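Xaa-Pro Dipeptidase (Alteromonas macleodii, PDB 2QS8) probably acts as a metal-dependent carboxypeptidase of the amidohydrolase superfamily, releasing the C-terminal residue of short peptides by hydrolysis. Local coordinates at residues A351-A354 against I355-A358; T362-L366 against R367-K371. One frame throughout, in Å; residues are numbered along the deposited sequence.

Contact 1: residues A351-A354 against I355-A358; sequences AMKA and IQSA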
loop_
_atom_site.group_PDB
_atom_site.type_symbol
_atom_site.label_atom_id
_atom_site.label_comp_id
_atom_site.label_asym_id
_atom_site.label_seq_id
_atom_site.Cartn_x
_atom_site.Cartn_y
_atom_site.Cartn_z
ATOM N N ALA A 351 23.573 -41.386 -18.907
ATOM C CA ALA A 351 22.352 -42.008 -18.412
ATOM C C ALA A 351 22.202 -42.142 -16.890
ATOM O O ALA A 351 21.154 -41.814 -16.342
ATOM C CB ALA A 351 22.176 -43.368 -19.061
HETATM N N MSE A 352 23.229 -42.632 -16.210
HETATM C CA MSE A 352 23.147 -42.819 -14.770
HETATM C C MSE A 352 22.977 -41.494 -14.038
HETATM O O MSE A 352 22.231 -41.403 -13.063
HETATM C CB MSE A 352 24.389 -43.560 -14.253
HETATM C CG MSE A 352 24.437 -43.702 -12.739
HETATM SE SE MSE A 352 22.891 -44.722 -12.098
HETATM C CE MSE A 352 23.657 -46.526 -11.777
ATOM N N LYS A 353 23.676 -40.469 -14.510
ATOM C CA LYS A 353 23.581 -39.156 -13.892
ATOM C C LYS A 353 22.173 -38.611 -14.081
ATOM O O LYS A 353 21.649 -37.912 -13.214
ATOM C CB LYS A 353 24.596 -38.200 -14.506
ATOM C CG LYS A 353 25.578 -37.623 -13.492
ATOM C CD LYS A 353 26.351 -38.712 -12.740
ATOM C CE LYS A 353 27.369 -38.100 -11.776
ATOM N NZ LYS A 353 28.058 -39.133 -10.950
ATOM N N ALA A 354 21.565 -38.949 -15.210
ATOM C CA ALA A 354 20.214 -38.511 -15.506
ATOM C C ALA A 354 19.239 -39.159 -14.529
ATOM O O ALA A 354 18.365 -38.485 -13.987
ATOM C CB ALA A 354 19.845 -38.870 -16.941
ATOM N N ILE A 355 19.385 -40.461 -14.299
ATOM C CA ILE A 355 18.496 -41.151 -13.374
ATOM C C ILE A 355 18.677 -40.631 -11.946
ATOM O O ILE A 355 17.719 -40.556 -11.179
ATOM C CB ILE A 355 18.735 -42.668 -13.388
ATOM C CG1 ILE A 355 18.445 -43.215 -14.782
ATOM C CG2 ILE A 355 17.836 -43.343 -12.371
ATOM C CD1 ILE A 355 18.783 -44.667 -14.963
ATOM N N GLN A 356 19.909 -40.264 -11.597
ATOM C CA GLN A 356 20.172 -39.756 -10.257
ATOM C C GLN A 356 19.559 -38.368 -10.085
ATOM O O GLN A 356 19.237 -37.958 -8.971
ATOM C CB GLN A 356 21.684 -39.729 -9.977
ATOM C CG GLN A 356 22.324 -41.113 -10.063
ATOM C CD GLN A 356 23.770 -41.147 -9.609
ATOM O OE1 GLN A 356 24.570 -40.294 -9.971
ATOM N NE2 GLN A 356 24.112 -42.157 -8.819
ATOM N N SER A 357 19.373 -37.657 -11.194
ATOM C CA SER A 357 18.795 -36.327 -11.134
ATOM C C SER A 357 17.283 -36.388 -10.910
ATOM O O SER A 357 16.666 -35.384 -10.584
ATOM C CB SER A 357 19.080 -35.553 -12.423
ATOM O OG SER A 357 18.164 -35.919 -13.436
ATOM N N ALA A 358 16.693 -37.564 -11.090
ATOM C CA ALA A 358 15.257 -37.731 -10.902
ATOM C C ALA A 358 14.964 -38.560 -9.657
ATOM O O ALA A 358 13.820 -38.933 -9.408
ATOM C CB ALA A 358 14.650 -38.392 -12.117
#
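The side-chain amide of Gln356 turns one face to Met352, a selenomethionine here, whose CG stands almost straight above CD of Gln356 at 4.1 Å. Lys353 comes to the oxygen of the same amide: its CD lies 3.7 Å from OE1 of Gln356, with CE and NZ following past that atom. Both side chains run obliquely across the glutamine. The other end of the amide, NE2, makes a weak hydrogen bond to Asp22, which Lys353 NZ also faces in a long, weak ion pair. Beyond CG the glutamine is extended, and chi1 of -60° sets CG beside its own backbone N, where it presses on Met352 O at only 3.0 Å. Met352 O also accepts Gln356 N at 3.0 Å in the regular alpha-helical pattern, as Ala351 O accepts Ile355 N.

One residue on, the pattern slackens. Ser357 N divides itself between Lys353 O and Ala354 O, both bonds weak, and its side chain adds a shorter one: with chi1 at 81°, OG of Ser357 folds back on the helix and donates to Ala354 O over 2.6 Å. This i to i-3 bond satisfies a buried hydroxyl within the final turn of helix 351-357. On another flank, CG1 of Ile355 rests 3.4 Å from Ala351 O and the side chain continues onto Ile17 and Pro390. The helix end is fixed to the barrel by backbone bonds from Ser357 to Phe325 and from Ala358 to Met66 of strand 60-67, while helix 339-346 packs Met344 and Phe341 against Ser357 and Ala358.

Contact 2: residues T362-L366 against R367-K371; sequences TAKLL and RIEDK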
loop_
_atom_site.group_PDB
_atom_site.type_symbol
_atom_site.label_atom_id
_atom_site.label_comp_id
_atom_site.label_asym_id
_atom_site.label_seq_id
_atom_site.Cartn_x
_atom_site.Cartn_y
_atom_site.Cartn_z
ATOM N N THR A 362 16.360 -34.710 -6.982
ATOM C CA THR A 362 15.020 -34.196 -6.806
ATOM C C THR A 362 14.645 -34.274 -5.337
ATOM O O THR A 362 14.000 -33.369 -4.810
ATOM C CB THR A 362 13.985 -35.000 -7.623
ATOM O OG1 THR A 362 14.193 -36.401 -7.414
ATOM C CG2 THR A 362 14.098 -34.671 -9.105
ATOM N N ALA A 363 15.051 -35.356 -4.674
ATOM C CA ALA A 363 14.750 -35.538 -3.250
ATOM C C ALA A 363 15.373 -34.436 -2.395
ATOM O O ALA A 363 14.787 -34.017 -1.400
ATOM C CB ALA A 363 15.225 -36.899 -2.777
ATOM N N LYS A 364 16.557 -33.972 -2.781
ATOM C CA LYS A 364 17.230 -32.907 -2.041
ATOM C C LYS A 364 16.514 -31.566 -2.249
ATOM O O LYS A 364 16.325 -30.801 -1.305
ATOM C CB LYS A 364 18.690 -32.779 -2.489
ATOM C CG LYS A 364 19.543 -34.008 -2.214
ATOM C CD LYS A 364 20.927 -33.858 -2.830
ATOM C CE LYS A 364 21.675 -35.176 -2.813
ATOM N NZ LYS A 364 22.919 -35.100 -3.632
ATOM N N LEU A 365 16.123 -31.291 -3.491
ATOM C CA LEU A 365 15.417 -30.053 -3.814
ATOM C C LEU A 365 14.080 -29.975 -3.075
ATOM O O LEU A 365 13.646 -28.893 -2.699
ATOM C CB LEU A 365 15.183 -29.938 -5.328
ATOM C CG LEU A 365 14.511 -28.655 -5.850
ATOM C CD1 LEU A 365 15.207 -27.402 -5.306
ATOM C CD2 LEU A 365 14.550 -28.663 -7.370
ATOM N N LEU A 366 13.440 -31.123 -2.869
ATOM C CA LEU A 366 12.170 -31.170 -2.152
ATOM C C LEU A 366 12.378 -31.373 -0.653
ATOM O O LEU A 366 11.415 -31.504 0.093
ATOM C CB LEU A 366 11.282 -32.293 -2.692
ATOM C CG LEU A 366 10.415 -32.008 -3.927
ATOM C CD1 LEU A 366 9.614 -33.249 -4.289
ATOM C CD2 LEU A 366 9.461 -30.851 -3.646
ATOM N N ARG A 367 13.642 -31.415 -0.227
ATOM C CA ARG A 367 13.997 -31.570 1.186
ATOM C C ARG A 367 13.437 -32.843 1.803
ATOM O O ARG A 367 12.907 -32.822 2.913
ATOM C CB ARG A 367 13.513 -30.345 1.980
ATOM C CG ARG A 367 13.978 -29.027 1.373
ATOM C CD ARG A 367 13.402 -27.817 2.070
ATOM N NE ARG A 367 13.813 -26.578 1.413
ATOM C CZ ARG A 367 13.575 -25.356 1.880
ATOM N NH1 ARG A 367 12.919 -25.185 3.028
ATOM N NH2 ARG A 367 13.991 -24.300 1.190
ATOM N N ILE A 368 13.555 -33.949 1.076
ATOM C CA ILE A 368 13.072 -35.233 1.565
ATOM C C ILE A 368 14.070 -36.361 1.296
ATOM O O ILE A 368 13.718 -37.542 1.345
ATOM C CB ILE A 368 11.712 -35.602 0.937
ATOM C CG1 ILE A 368 11.785 -35.480 -0.583
ATOM C CG2 ILE A 368 10.630 -34.720 1.496
ATOM C CD1 ILE A 368 10.537 -35.979 -1.274
ATOM N N GLU A 369 15.322 -35.990 1.043
ATOM C CA GLU A 369 16.367 -36.966 0.748
ATOM C C GLU A 369 16.638 -37.956 1.874
ATOM O O GLU A 369 17.257 -38.987 1.654
ATOM C CB GLU A 369 17.687 -36.268 0.391
ATOM C CG GLU A 369 18.332 -35.537 1.552
ATOM C CD GLU A 369 17.918 -34.082 1.631
ATOM O OE1 GLU A 369 16.730 -33.778 1.368
ATOM O OE2 GLU A 369 18.783 -33.243 1.965
ATOM N N ASP A 370 16.187 -37.653 3.082
ATOM C CA ASP A 370 16.424 -38.569 4.187
ATOM C C ASP A 370 15.354 -39.653 4.258
ATOM O O ASP A 370 15.466 -40.581 5.055
ATOM C CB ASP A 370 16.483 -37.796 5.508
ATOM C CG ASP A 370 15.154 -37.158 5.872
ATOM O OD1 ASP A 370 14.457 -36.642 4.967
ATOM O OD2 ASP A 370 14.813 -37.159 7.071
ATOM N N LYS A 371 14.327 -39.544 3.418
ATOM C CA LYS A 371 13.235 -40.520 3.412
ATOM C C LYS A 371 12.925 -41.157 2.057
ATOM O O LYS A 371 12.342 -42.238 1.997
ATOM C CB LYS A 371 11.956 -39.881 3.961
ATOM C CG LYS A 371 11.905 -39.820 5.472
ATOM C CD LYS A 371 10.563 -39.309 5.963
ATOM C CE LYS A 371 10.357 -39.675 7.431
ATOM N NZ LYS A 371 10.301 -41.164 7.637
HETATM O O HOH W 1 17.612 -30.876 0.990
HETATM O O HOH W 2 15.002 -27.003 -1.470
#
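Leu366 and Ile368 lie side by side and point the same way, CB of the leucine 3.9 Å from CG1 of the isoleucine, and CD1 of Leu366 is 4.2 Å from CD1 of Ile368. Between them Arg367 turns the chain out of helix 360-365 with a positive phi of 59°. The turn is a Schellman motif: Ile368 N reaches back to Ala363 O in a nearly straight bond of 2.8 Å, whereas Arg367 N meets Lys364 O from above the carbonyl plane at 3.0 Å. Its apolar part is the approach of Ala363 CB to Ile368 CG1, and an alanine at Ile368 would probably leave both Ala363 and Leu366 facing a gap at the helix end. Arg367 stretches outward from CG to NE, a water linking NE to Leu365 O, and its NH2 forms a salt bridge with Asp251. Glu369 folds back instead: chi1 of 68° and a bend at chi2 bring its carboxylate over Lys364 CA, 3.6 Å from OE1. CB of Glu369 meets Lys364 CG at 3.9 Å, the two chains crossing at about a right angle, while the lysine's NZ pairs with Glu361. A second water donates to both Lys364 O and Glu369 OE2.

In the fold
Both contacts finish a short helix; the two helices follow each other in the chain, and Ser357 O of contact 1 packs on Thr362 CG2 at the start of contact 2. Each also reaches Met66 of strand 60-67, contact 1 through the backbone and contact 2 through side chains. Contact 1 is mostly buried, and there a serine hydroxyl turned back on its own helix and an amide weakly bonded to Asp22 supply the polar side-chain chemistry. Contact 2 is only partly buried: Ala363 and Leu366 pack on strands 60-67 and 107-112, while its charged side chains lie nearer the surface, the lysine and arginine paired with Glu361 and Asp251, and water joins its polar network.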